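Side-chain contacts in phenol hydroxylase component phN (Pseudomonas stutzeri, PDB 3U52), which is the large, diiron-bearing subunit of a bacterial multicomponent monooxygenase that probably hydroxylates phenol and related aromatics using molecular oxygen: residues A66-K71 with G226-S231; H419-H424 with R428-S433. All coordinates share one frame; numbering follows the deposited sequence.

Interaction 1 and interaction 2 lie on opposite sides of the chain's centre, their own centres 45 Å apart and their nearest atoms about 30 Å from one another, so they never touch. Residues 66-71 and 226-231 belong to two helices of the hydroxylase family region, and the side chain of Ser231 sits about 11 Å from an iron of the diiron site; Glu233 and His236, further along the same helix, bind iron. Residues 419-424 and 428-433 form a hairpin in the YHS domain, where Cys432 binds zinc. One contact is thus a helix pair near the redox metals, the other a small sheet beside a zinc site.

Interaction 1. Residues A66-K71 with G226-S231; sequences AEKEKK and GFSAQS
Lys68, on helix 58-81, reaches across to helix 220-250 and places its ammonium group between the backbone carbonyl of Ser228 and the hydroxyl of Ser231. Its NZ donates to Ser228 O at 2.8 Å and to Ser231 OG, also at 2.8 Å, so two oxygens one helical turn apart hold a single nitrogen. The carbonyl receives it at a C=O...N angle of 132°. The lysine is not stretched out: CG stands anti to the carbonyl carbon, the bend at chi3 (54°) brings CE to 3.3 Å from Ser228 O, and the bend at chi4 (65°) turns NZ to its two acceptors. Ser231 meets it with OG set between its own backbone N and carbonyl carbon. Nearer the lysine's root, CB passes Ser228 OG at 4.1 Å, and a water makes weak hydrogen bonds to Lys68 O and to that same hydroxyl. Arg140 of helix 125-155 packs against both Lys68 and Ser228, while Glu69 OE1 makes a salt bridge to Arg140 NH1.

Helix 220-250 also carries the iron ligands Glu233 and His236, so the lysine ties helix 58-81 to an iron-binding helix. Between these two segments the link is the end of one lysine, inserted between a carbonyl and a hydroxyl. With no carboxylate from either segment at NZ, the positive charge is met across the contact by neutral oxygens, and the link is one of hydrogen bonds rather than a salt bridge.

Interaction 2. Residues H419-H424 with R428-S433; sequences HRQIEH and RYHFCS. With ZN (zinc ion), chain I.
This is the pairing of two antiparallel strands in a beta hairpin, 417-424 with 427-431, whose second strand runs into a zinc ligand. Arg420 with Phe431 and Ile422 with Tyr429 are hydrogen-bonded pairs, each closed by two backbone bonds; Phe431 N to Arg420 O is 2.9 Å. On the face with Gln421 and His430, the rings of His419 and His430 meet rim to rim. His419 NE2 and His430 ND1 share a nearly straight bond of 2.8 Å (166°), each close to the plane of the other's ring. His419 has CG anti to the backbone N (chi1 169°), which turns the imidazole so that its NE2 edge reaches the ring edge of His430. With an alanine in place of His419, His430 ND1 is likely to lose its cross-strand partner, leaving the ring's polar hold to NE2, which bonds the backbone of another protein's chain.

The hairpin belongs to the YHS domain, and Cys432 SG binds zinc at 2.4 Å, with Cys399, Cys402 and Cys436 completing a four-cysteine site. Ser433 then N-caps the following helix. Arg420 bends at chi2; its NH1 donates to His419 O at 2.8 Å from above the carbonyl plane, and salt bridges to Glu410 and Asp434 hold the guanidinium. Gln421 runs alongside His430, its amide 58° from the ring plane. A water accepts from Gln421 NE2 (2.7 Å) and Arg428 NH1 and donates to Ile422 O; NE2 also bonds a polar side chain of another protein's chain. Glu423 OE2 and Arg428 NH1 make a long salt bridge, 4.0 Å; the arginine's stronger partner, at NE, is an acidic side chain of another protein's chain. On the opposite face, Ile422 CG2 touches the Phe431 ring edge, 3.9 Å from CE2, and Phe440 packs against Phe431 and Tyr429.

Interaction 1. Residues A66-K71 with G226-S231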
ATOM      1  N   ALA A  66       0.202 -12.724  -1.231  1.00 18.70           N
ATOM      2  CA  ALA A  66       0.228 -11.906  -0.015  1.00 20.41           C
ATOM      3  C   ALA A  66       0.867 -10.532  -0.290  1.00 21.21           C
ATOM      4  O   ALA A  66       0.393  -9.508   0.216  1.00 21.54           O
ATOM      5  CB  ALA A  66       0.927 -12.609   1.127  1.00 20.71           C
ATOM      6  N   GLU A  67       1.882 -10.518  -1.146  1.00 22.44           N
ATOM      7  CA  GLU A  67       2.572  -9.272  -1.549  1.00 23.75           C
ATOM      8  C   GLU A  67       1.651  -8.308  -2.318  1.00 23.37           C
ATOM      9  O   GLU A  67       1.593  -7.105  -1.971  1.00 20.77           O
ATOM     10  CB  GLU A  67       3.874  -9.559  -2.313  1.00 24.48           C
ATOM     11  CG  GLU A  67       4.647  -8.299  -2.776  1.00 33.29           C
ATOM     12  CD  GLU A  67       5.327  -7.492  -1.615  1.00 43.09           C
ATOM     13  OE1 GLU A  67       5.409  -8.010  -0.459  1.00 45.80           O
ATOM     14  OE2 GLU A  67       5.794  -6.336  -1.868  1.00 47.14           O
ATOM     15  N   LYS A  68       0.906  -8.839  -3.297  1.00 21.84           N
ATOM     16  CA  LYS A  68      -0.074  -8.071  -4.054  1.00 22.62           C
ATOM     17  C   LYS A  68      -1.186  -7.545  -3.141  1.00 23.12           C
ATOM     18  O   LYS A  68      -1.570  -6.362  -3.243  1.00 22.20           O
ATOM     19  CB  LYS A  68      -0.701  -8.938  -5.152  1.00 22.70           C
ATOM     20  CG  LYS A  68       0.369  -9.523  -6.132  1.00 28.32           C
ATOM     21  CD  LYS A  68      -0.160 -10.794  -6.922  1.00 33.89           C
ATOM     22  CE  LYS A  68      -1.460 -10.530  -7.652  1.00 31.53           C
ATOM     23  NZ  LYS A  68      -1.112  -9.518  -8.670  1.00 34.83           N
ATOM     24  N   GLU A  69      -1.724  -8.422  -2.273  1.00 23.04           N
ATOM     25  CA  GLU A  69      -2.781  -8.040  -1.307  1.00 24.23           C
ATOM     26  C   GLU A  69      -2.410  -6.937  -0.308  1.00 23.86           C
ATOM     27  O   GLU A  69      -3.221  -6.041  -0.031  1.00 24.58           O
ATOM     28  CB  GLU A  69      -3.296  -9.253  -0.522  1.00 24.36           C
ATOM     29  CG  GLU A  69      -4.057 -10.282  -1.364  1.00 29.45           C
ATOM     30  CD  GLU A  69      -5.486  -9.860  -1.671  1.00 36.87           C
ATOM     31  OE1 GLU A  69      -5.779  -9.452  -2.829  1.00 37.11           O
ATOM     32  OE2 GLU A  69      -6.325  -9.935  -0.741  1.00 43.72           O
ATOM     33  N   LYS A  70      -1.236  -7.044   0.287  1.00 22.47           N
ATOM     34  CA  LYS A  70      -0.777  -6.041   1.219  1.00 22.98           C
ATOM     35  C   LYS A  70      -0.698  -4.662   0.526  1.00 21.66           C
ATOM     36  O   LYS A  70      -1.110  -3.675   1.093  1.00 20.95           O
ATOM     37  CB  LYS A  70       0.520  -6.476   1.884  1.00 23.54           C
ATOM     38  CG  LYS A  70       0.964  -5.515   3.046  1.00 30.05           C
ATOM     39  CD  LYS A  70       1.443  -6.259   4.364  1.00 40.04           C
ATOM     40  CE  LYS A  70       2.828  -6.977   4.192  1.00 44.71           C
ATOM     41  NZ  LYS A  70       3.686  -7.044   5.464  1.00 48.95           N
ATOM     42  N   LYS A  71      -0.248  -4.645  -0.734  1.00 21.58           N
ATOM     43  CA  LYS A  71      -0.191  -3.415  -1.539  1.00 22.23           C
ATOM     44  C   LYS A  71      -1.569  -2.862  -1.924  1.00 21.71           C
ATOM     45  O   LYS A  71      -1.788  -1.655  -1.797  1.00 20.16           O
ATOM     46  CB  LYS A  71       0.738  -3.558  -2.748  1.00 21.55           C
ATOM     47  CG  LYS A  71       2.200  -3.842  -2.319  1.00 26.59           C
ATOM     48  CD  LYS A  71       3.227  -3.634  -3.439  1.00 33.18           C
ATOM     49  CE  LYS A  71       3.028  -4.602  -4.599  1.00 38.86           C
ATOM     50  NZ  LYS A  71       4.362  -5.051  -5.177  1.00 45.95           N
ATOM     51  N   GLY A 226      -7.867  -3.700 -10.841  1.00 22.68           N
ATOM     52  CA  GLY A 226      -7.492  -4.215 -12.216  1.00 22.87           C
ATOM     53  C   GLY A 226      -6.014  -4.553 -12.415  1.00 24.00           C
ATOM     54  O   GLY A 226      -5.663  -5.657 -12.898  1.00 22.96           O
ATOM     55  N   PHE A 227      -5.126  -3.639 -12.036  1.00 24.50           N
ATOM     56  CA  PHE A 227      -3.692  -3.965 -12.033  1.00 26.62           C
ATOM     57  C   PHE A 227      -3.389  -5.212 -11.225  1.00 25.75           C
ATOM     58  O   PHE A 227      -2.638  -6.040 -11.672  1.00 26.33           O
ATOM     59  CB  PHE A 227      -2.788  -2.803 -11.525  1.00 28.21           C
ATOM     60  CG  PHE A 227      -2.623  -1.658 -12.531  1.00 32.31           C
ATOM     61  CD1 PHE A 227      -2.922  -0.341 -12.167  1.00 36.34           C
ATOM     62  CD2 PHE A 227      -2.209  -1.905 -13.832  1.00 36.85           C
ATOM     63  CE1 PHE A 227      -2.805   0.727 -13.096  1.00 38.33           C
ATOM     64  CE2 PHE A 227      -2.093  -0.852 -14.772  1.00 41.03           C
ATOM     65  CZ  PHE A 227      -2.389   0.471 -14.392  1.00 36.65           C
ATOM     66  N   SER A 228      -3.970  -5.321 -10.032  1.00 26.87           N
ATOM     67  CA  SER A 228      -3.791  -6.485  -9.158  1.00 27.36           C
ATOM     68  C   SER A 228      -4.271  -7.855  -9.736  1.00 27.85           C
ATOM     69  O   SER A 228      -3.714  -8.938  -9.439  1.00 28.00           O
ATOM     70  CB  SER A 228      -4.540  -6.214  -7.881  1.00 27.58           C
ATOM     71  OG  SER A 228      -3.852  -6.850  -6.860  1.00 31.38           O
ATOM     72  N   ALA A 229      -5.298  -7.792 -10.570  1.00 26.78           N
ATOM     73  CA  ALA A 229      -5.875  -8.974 -11.147  1.00 26.28           C
ATOM     74  C   ALA A 229      -5.177  -9.423 -12.432  1.00 26.68           C
ATOM     75  O   ALA A 229      -5.418 -10.539 -12.861  1.00 26.99           O
ATOM     76  CB  ALA A 229      -7.341  -8.742 -11.401  1.00 25.19           C
ATOM     77  N   GLN A 230      -4.308  -8.593 -13.030  1.00 26.21           N
ATOM     78  CA  GLN A 230      -3.597  -8.975 -14.276  1.00 26.85           C
ATOM     79  C   GLN A 230      -2.822 -10.290 -14.239  1.00 26.06           C
ATOM     80  O   GLN A 230      -3.030 -11.139 -15.113  1.00 25.65           O
ATOM     81  CB  GLN A 230      -2.679  -7.870 -14.778  1.00 28.11           C
ATOM     82  CG  GLN A 230      -3.480  -6.759 -15.430  1.00 31.29           C
ATOM     83  CD  GLN A 230      -2.587  -5.641 -15.931  1.00 39.53           C
ATOM     84  OE1 GLN A 230      -1.614  -5.286 -15.273  1.00 39.21           O
ATOM     85  NE2 GLN A 230      -2.907  -5.090 -17.108  1.00 40.89           N
ATOM     86  N   SER A 231      -1.957 -10.467 -13.248  1.00 25.38           N
ATOM     87  CA  SER A 231      -1.218 -11.720 -13.132  1.00 26.18           C
ATOM     88  C   SER A 231      -2.149 -12.924 -12.935  1.00 26.38           C
ATOM     89  O   SER A 231      -1.854 -14.011 -13.392  1.00 26.94           O
ATOM     90  CB  SER A 231      -0.141 -11.657 -12.041  1.00 27.23           C
ATOM     91  OG  SER A 231      -0.711 -11.395 -10.774  1.00 30.06           O
TER
HETATM   92  O   HOH W   1      -1.309  -4.604  -6.057  1.00 35.96           O

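Interaction 2. Residues H419-H424 with R428-S433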
ATOM      1  N   HIS A 419     -36.954 -10.617 -33.808  1.00 18.67           N
ATOM      2  CA  HIS A 419     -37.810 -11.577 -33.069  1.00 21.42           C
ATOM      3  C   HIS A 419     -37.931 -12.902 -33.825  1.00 20.78           C
ATOM      4  O   HIS A 419     -38.050 -12.909 -35.068  1.00 19.78           O
ATOM      5  CB  HIS A 419     -39.203 -10.957 -32.750  1.00 20.93           C
ATOM      6  CG  HIS A 419     -40.234 -11.937 -32.238  1.00 25.68           C
ATOM      7  ND1 HIS A 419     -41.062 -12.654 -33.079  1.00 26.25           N
ATOM      8  CD2 HIS A 419     -40.531 -12.348 -30.977  1.00 24.78           C
ATOM      9  CE1 HIS A 419     -41.825 -13.463 -32.362  1.00 26.40           C
ATOM     10  NE2 HIS A 419     -41.534 -13.288 -31.083  1.00 27.46           N
ATOM     11  N   ARG A 420     -37.888 -14.012 -33.060  1.00 20.15           N
ATOM     12  CA  ARG A 420     -38.205 -15.354 -33.577  1.00 20.26           C
ATOM     13  C   ARG A 420     -39.139 -16.034 -32.589  1.00 20.84           C
ATOM     14  O   ARG A 420     -39.125 -15.703 -31.363  1.00 20.47           O
ATOM     15  CB  ARG A 420     -36.937 -16.202 -33.735  1.00 20.97           C
ATOM     16  CG  ARG A 420     -35.863 -15.623 -34.630  1.00 21.15           C
ATOM     17  CD  ARG A 420     -36.300 -15.574 -36.096  1.00 24.99           C
ATOM     18  NE  ARG A 420     -35.219 -14.989 -36.906  1.00 23.98           N
ATOM     19  CZ  ARG A 420     -35.151 -13.717 -37.316  1.00 24.83           C
ATOM     20  NH1 ARG A 420     -36.088 -12.813 -37.034  1.00 25.33           N
ATOM     21  NH2 ARG A 420     -34.113 -13.339 -38.028  1.00 31.65           N
ATOM     22  N   GLN A 421     -39.982 -16.952 -33.090  1.00 21.78           N
ATOM     23  CA  GLN A 421     -40.881 -17.706 -32.187  1.00 22.33           C
ATOM     24  C   GLN A 421     -41.063 -19.105 -32.707  1.00 23.59           C
ATOM     25  O   GLN A 421     -40.909 -19.372 -33.911  1.00 23.06           O
ATOM     26  CB  GLN A 421     -42.243 -17.019 -31.925  1.00 24.01           C
ATOM     27  CG  GLN A 421     -43.298 -17.086 -33.038  1.00 25.02           C
ATOM     28  CD  GLN A 421     -44.565 -16.370 -32.656  1.00 30.14           C
ATOM     29  OE1 GLN A 421     -44.732 -15.193 -32.974  1.00 33.52           O
ATOM     30  NE2 GLN A 421     -45.453 -17.054 -31.940  1.00 25.68           N
ATOM     31  N   ILE A 422     -41.377 -19.996 -31.795  1.00 24.16           N
ATOM     32  CA  ILE A 422     -41.452 -21.400 -32.117  1.00 26.69           C
ATOM     33  C   ILE A 422     -42.610 -21.974 -31.299  1.00 27.12           C
ATOM     34  O   ILE A 422     -43.101 -21.323 -30.378  1.00 25.68           O
ATOM     35  CB  ILE A 422     -40.045 -22.040 -31.855  1.00 27.82           C
ATOM     36  CG1 ILE A 422     -39.428 -22.672 -33.121  1.00 32.63           C
ATOM     37  CG2 ILE A 422     -39.889 -22.691 -30.456  1.00 27.91           C
ATOM     38  CD1 ILE A 422     -39.609 -24.227 -33.332  1.00 38.44           C
ATOM     39  N   GLU A 423     -43.094 -23.141 -31.710  1.00 27.62           N
ATOM     40  CA  GLU A 423     -43.971 -23.966 -30.902  1.00 29.43           C
ATOM     41  C   GLU A 423     -43.169 -25.173 -30.483  1.00 28.16           C
ATOM     42  O   GLU A 423     -42.492 -25.807 -31.306  1.00 28.05           O
ATOM     43  CB  GLU A 423     -45.171 -24.424 -31.717  1.00 29.93           C
ATOM     44  CG  GLU A 423     -46.004 -23.299 -32.172  1.00 35.34           C
ATOM     45  CD  GLU A 423     -47.206 -23.773 -32.935  1.00 45.49           C
ATOM     46  OE1 GLU A 423     -48.099 -24.418 -32.304  1.00 49.26           O
ATOM     47  OE2 GLU A 423     -47.259 -23.497 -34.160  1.00 49.09           O
ATOM     48  N   HIS A 424     -43.184 -25.439 -29.185  1.00 26.65           N
ATOM     49  CA  HIS A 424     -42.538 -26.630 -28.675  1.00 27.02           C
ATOM     50  C   HIS A 424     -43.494 -27.374 -27.735  1.00 26.71           C
ATOM     51  O   HIS A 424     -43.832 -26.862 -26.649  1.00 26.31           O
ATOM     52  CB  HIS A 424     -41.260 -26.289 -27.913  1.00 25.89           C
ATOM     53  CG  HIS A 424     -40.506 -27.497 -27.467  1.00 26.57           C
ATOM     54  ND1 HIS A 424     -40.535 -27.955 -26.168  1.00 26.70           N
ATOM     55  CD2 HIS A 424     -39.727 -28.367 -28.160  1.00 26.58           C
ATOM     56  CE1 HIS A 424     -39.817 -29.062 -26.073  1.00 23.78           C
ATOM     57  NE2 HIS A 424     -39.309 -29.328 -27.265  1.00 30.67           N
ATOM     58  N   ARG A 428     -45.765 -21.877 -26.714  1.00 20.71           N
ATOM     59  CA  ARG A 428     -45.088 -20.975 -27.648  1.00 19.54           C
ATOM     60  C   ARG A 428     -43.913 -20.360 -26.868  1.00 19.07           C
ATOM     61  O   ARG A 428     -44.054 -20.087 -25.672  1.00 17.63           O
ATOM     62  CB  ARG A 428     -46.002 -19.861 -28.133  1.00 19.58           C
ATOM     63  CG  ARG A 428     -47.406 -20.347 -28.686  1.00 22.88           C
ATOM     64  CD  ARG A 428     -48.133 -19.166 -29.331  1.00 26.31           C
ATOM     65  NE  ARG A 428     -49.360 -19.650 -29.944  1.00 29.56           N
ATOM     66  CZ  ARG A 428     -49.429 -20.275 -31.126  1.00 30.62           C
ATOM     67  NH1 ARG A 428     -48.359 -20.463 -31.874  1.00 26.64           N
ATOM     68  NH2 ARG A 428     -50.608 -20.694 -31.567  1.00 31.44           N
ATOM     69  N   TYR A 429     -42.800 -20.154 -27.546  1.00 17.26           N
ATOM     70  CA  TYR A 429     -41.586 -19.565 -26.915  1.00 18.53           C
ATOM     71  C   TYR A 429     -41.062 -18.552 -27.884  1.00 18.64           C
ATOM     72  O   TYR A 429     -41.209 -18.748 -29.100  1.00 19.40           O
ATOM     73  CB  TYR A 429     -40.500 -20.607 -26.627  1.00 17.19           C
ATOM     74  CG  TYR A 429     -41.003 -21.619 -25.634  1.00 17.49           C
ATOM     75  CD1 TYR A 429     -41.046 -21.339 -24.270  1.00 16.19           C
ATOM     76  CD2 TYR A 429     -41.506 -22.852 -26.087  1.00 20.46           C
ATOM     77  CE1 TYR A 429     -41.576 -22.289 -23.342  1.00 17.93           C
ATOM     78  CE2 TYR A 429     -42.065 -23.780 -25.194  1.00 20.85           C
ATOM     79  CZ  TYR A 429     -42.102 -23.482 -23.839  1.00 21.36           C
ATOM     80  OH  TYR A 429     -42.593 -24.431 -22.988  1.00 18.31           O
ATOM     81  N   HIS A 430     -40.439 -17.502 -27.343  1.00 17.81           N
ATOM     82  CA  HIS A 430     -39.938 -16.368 -28.133  1.00 17.63           C
ATOM     83  C   HIS A 430     -38.451 -16.083 -27.837  1.00 18.42           C
ATOM     84  O   HIS A 430     -37.967 -16.273 -26.692  1.00 17.84           O
ATOM     85  CB  HIS A 430     -40.756 -15.106 -27.839  1.00 17.70           C
ATOM     86  CG  HIS A 430     -42.231 -15.293 -28.071  1.00 21.49           C
ATOM     87  ND1 HIS A 430     -42.847 -14.914 -29.242  1.00 23.07           N
ATOM     88  CD2 HIS A 430     -43.174 -15.932 -27.338  1.00 22.59           C
ATOM     89  CE1 HIS A 430     -44.127 -15.249 -29.191  1.00 24.97           C
ATOM     90  NE2 HIS A 430     -44.350 -15.871 -28.048  1.00 24.71           N
ATOM     91  N   PHE A 431     -37.767 -15.559 -28.860  1.00 18.32           N
ATOM     92  CA  PHE A 431     -36.305 -15.311 -28.850  1.00 17.32           C
ATOM     93  C   PHE A 431     -35.971 -13.949 -29.456  1.00 17.70           C
ATOM     94  O   PHE A 431     -36.741 -13.427 -30.267  1.00 17.98           O
ATOM     95  CB  PHE A 431     -35.588 -16.433 -29.622  1.00 16.48           C
ATOM     96  CG  PHE A 431     -36.058 -17.794 -29.219  1.00 17.09           C
ATOM     97  CD1 PHE A 431     -35.627 -18.366 -28.022  1.00 15.72           C
ATOM     98  CD2 PHE A 431     -37.042 -18.446 -29.959  1.00 17.35           C
ATOM     99  CE1 PHE A 431     -36.151 -19.619 -27.591  1.00 16.83           C
ATOM    100  CE2 PHE A 431     -37.539 -19.733 -29.558  1.00 16.86           C
ATOM    101  CZ  PHE A 431     -37.116 -20.288 -28.378  1.00 17.29           C
ATOM    102  N   CYS A 432     -34.793 -13.413 -29.109  1.00 18.93           N
ATOM    103  CA  CYS A 432     -34.338 -12.124 -29.669  1.00 17.06           C
ATOM    104  C   CYS A 432     -33.634 -12.285 -31.046  1.00 17.32           C
ATOM    105  O   CYS A 432     -33.346 -11.263 -31.706  1.00 18.86           O
ATOM    106  CB  CYS A 432     -33.354 -11.500 -28.695  1.00 16.54           C
ATOM    107  SG  CYS A 432     -31.844 -12.516 -28.494  1.00 17.67           S
ATOM    108  N   SER A 433     -33.337 -13.516 -31.456  1.00 16.67           N
ATOM    109  CA  SER A 433     -32.459 -13.789 -32.587  1.00 17.38           C
ATOM    110  C   SER A 433     -32.458 -15.270 -32.969  1.00 18.01           C
ATOM    111  O   SER A 433     -32.931 -16.107 -32.213  1.00 17.55           O
ATOM    112  CB  SER A 433     -31.025 -13.465 -32.195  1.00 17.38           C
ATOM    113  OG  SER A 433     -30.707 -14.229 -31.017  1.00 19.67           O
TER
HETATM  114 ZN    ZN I 514     -31.637 -14.016 -26.677  1.00 19.70          ZN
HETATM  115  O   HOH W   2     -45.257 -19.756 -31.616  1.00 31.07           O
HETATM  116  O   HOH W   3     -43.055 -26.712 -23.895  1.00 21.35           O